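Local coordinates for protein TbpB (Actinobacillus pleuropneumoniae, PDB 3HOL) that probably binds host transferrin at the cell surface as the lipoprotein part of the bacterial transferrin receptor, serving iron acquisition, at residues 196-201 and 232-237. Residues are numbered along the deposited sequence; the frame is centred on the assembly and turned at random.
Sequences YTVNAD and QSLEGG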
loop_
_atom_site.group_PDB
_atom_site.type_symbol
_atom_site.label_atom_id
_atom_site.label_comp_id
_atom_site.label_asym_id
_atom_site.label_seq_id
_atom_site.Cartn_x
_atom_site.Cartn_y
_atom_site.Cartn_z
ATOM N N TYR A 196 18.110 -19.419 6.078
ATOM C CA TYR A 196 17.096 -19.565 5.059
ATOM C C TYR A 196 17.574 -18.917 3.780
ATOM O O TYR A 196 18.341 -17.930 3.805
ATOM C CB TYR A 196 15.803 -18.844 5.474
ATOM C CG TYR A 196 15.162 -19.349 6.754
ATOM C CD1 TYR A 196 14.182 -20.354 6.710
ATOM C CD2 TYR A 196 15.486 -18.789 7.989
ATOM C CE1 TYR A 196 13.572 -20.828 7.869
ATOM C CE2 TYR A 196 14.859 -19.236 9.170
ATOM C CZ TYR A 196 13.921 -20.288 9.094
ATOM O OH TYR A 196 13.276 -20.763 10.226
ATOM N N THR A 197 17.074 -19.414 2.658
ATOM C CA THR A 197 17.112 -18.619 1.452
ATOM C C THR A 197 15.689 -18.218 1.180
ATOM O O THR A 197 14.752 -18.872 1.640
ATOM C CB THR A 197 17.698 -19.398 0.247
ATOM O OG1 THR A 197 16.960 -20.617 0.073
ATOM C CG2 THR A 197 19.200 -19.724 0.493
ATOM N N VAL A 198 15.517 -17.121 0.451
ATOM C CA VAL A 198 14.188 -16.625 0.153
ATOM C C VAL A 198 14.006 -16.338 -1.375
ATOM O O VAL A 198 14.974 -16.076 -2.099
ATOM C CB VAL A 198 13.849 -15.333 0.957
ATOM C CG1 VAL A 198 13.925 -15.544 2.496
ATOM C CG2 VAL A 198 14.726 -14.232 0.576
ATOM N N ASN A 199 12.768 -16.434 -1.826
ATOM C CA ASN A 199 12.404 -16.202 -3.224
ATOM C C ASN A 199 11.044 -15.574 -3.195
ATOM O O ASN A 199 10.173 -16.044 -2.450
ATOM C CB ASN A 199 12.316 -17.519 -3.978
ATOM C CG ASN A 199 13.662 -18.109 -4.230
ATOM O OD1 ASN A 199 14.285 -17.838 -5.266
ATOM N ND2 ASN A 199 14.173 -18.876 -3.263
ATOM N N ALA A 200 10.867 -14.478 -3.941
ATOM C CA ALA A 200 9.566 -13.875 -4.014
ATOM C C ALA A 200 9.346 -13.160 -5.337
ATOM O O ALA A 200 10.312 -12.794 -6.044
ATOM C CB ALA A 200 9.320 -12.889 -2.813
ATOM N N ASP A 201 8.081 -12.944 -5.649
ATOM C CA ASP A 201 7.677 -12.123 -6.783
ATOM C C ASP A 201 6.990 -10.838 -6.329
ATOM O O ASP A 201 6.190 -10.836 -5.383
ATOM C CB ASP A 201 6.682 -12.910 -7.639
ATOM C CG ASP A 201 7.313 -14.152 -8.247
ATOM O OD1 ASP A 201 7.941 -14.049 -9.308
ATOM O OD2 ASP A 201 7.208 -15.212 -7.632
ATOM N N GLN A 232 5.744 -21.172 2.984
ATOM C CA GLN A 232 5.149 -20.682 1.742
ATOM C C GLN A 232 4.425 -19.389 2.026
ATOM O O GLN A 232 3.590 -18.959 1.220
ATOM C CB GLN A 232 4.119 -21.708 1.192
ATOM C CG GLN A 232 4.656 -23.079 0.824
ATOM C CD GLN A 232 5.998 -23.091 0.066
ATOM O OE1 GLN A 232 6.964 -23.737 0.515
ATOM N NE2 GLN A 232 6.062 -22.394 -1.090
ATOM N N SER A 233 4.702 -18.746 3.161
ATOM C CA SER A 233 3.931 -17.545 3.520
ATOM C C SER A 233 4.836 -16.333 3.752
ATOM O O SER A 233 4.659 -15.559 4.709
ATOM C CB SER A 233 3.046 -17.807 4.749
ATOM O OG SER A 233 3.856 -18.154 5.886
ATOM N N LEU A 234 5.821 -16.167 2.882
ATOM C CA LEU A 234 6.644 -14.963 2.946
ATOM C C LEU A 234 5.877 -13.841 2.261
ATOM O O LEU A 234 5.461 -13.983 1.104
ATOM C CB LEU A 234 7.993 -15.176 2.239
ATOM C CG LEU A 234 8.998 -14.019 2.460
ATOM C CD1 LEU A 234 10.442 -14.556 2.561
ATOM C CD2 LEU A 234 8.907 -13.013 1.353
ATOM N N GLU A 235 5.713 -12.715 2.945
ATOM C CA GLU A 235 5.004 -11.566 2.356
ATOM C C GLU A 235 5.573 -10.339 2.977
ATOM O O GLU A 235 5.757 -10.275 4.236
ATOM C CB GLU A 235 3.472 -11.623 2.612
ATOM C CG GLU A 235 2.562 -10.708 1.701
ATOM C CD GLU A 235 2.499 -9.211 2.074
ATOM O OE1 GLU A 235 2.914 -8.801 3.203
ATOM O OE2 GLU A 235 1.987 -8.412 1.227
ATOM N N GLY A 236 5.836 -9.338 2.130
ATOM C CA GLY A 236 6.281 -8.045 2.669
ATOM C C GLY A 236 6.038 -6.932 1.686
ATOM O O GLY A 236 5.338 -7.142 0.724
ATOM N N GLY A 237 6.615 -5.757 1.943
ATOM C CA GLY A 237 6.391 -4.613 1.085
ATOM C C GLY A 237 7.627 -3.750 0.940
ATOM O O GLY A 237 8.574 -3.845 1.759
#
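Leu234 reaches across to segment 196-201 with both of its methyl groups, and each meets a different residue. Its CD1 lies against Val198, 3.6 Å from CG1 and 3.8 Å from CB, while its CD2 approaches CB of Ala200 at a looser 4.2 Å. The isobutyl fork thus spans two residues of the facing strand that lie on the same side of it, with Asn199 between them turned the other way. Leucine CG is anti to the backbone N (chi1 -171°), which carries the fork out from its own strand toward the valine and the alanine. The Val198 side chain runs at about a right angle to that of Leu234, and it is the CG1 branch, set beside the backbone N and anti to the carbonyl carbon, that takes the closest touch.

The two strands belong to one of the protein's two antiparallel beta barrels, probably that of the N-lobe, but they are not neighbours in it: strand 206-213 pairs with both and separates them. The CA atoms of Ala200 and Leu234 are 7.6 Å apart, short for strands with another between them, which points to a strongly curled sheet and fits the corner the chain turns at Gln232. The meeting is one of side chains, consistent with the inner, concave face of the barrel. Phe207 of the intervening strand also touches Leu234. Glu235 turns its CB away from segment 196-201, and its OE1 forms a salt bridge with Arg206 NH2.

All three touching residues are buried, and the link between the segments consists of aliphatic carbon contacts. Such packing is nondirectional, so cohesion here probably comes from exclusion of water and close fit, while backbone hydrogen bonds of Val198 with Gly186 and Ala200 with Met184 on strand 183-190, and of Asn199 with Ala210 on strand 206-213, probably hold the valine and alanine side chains in position.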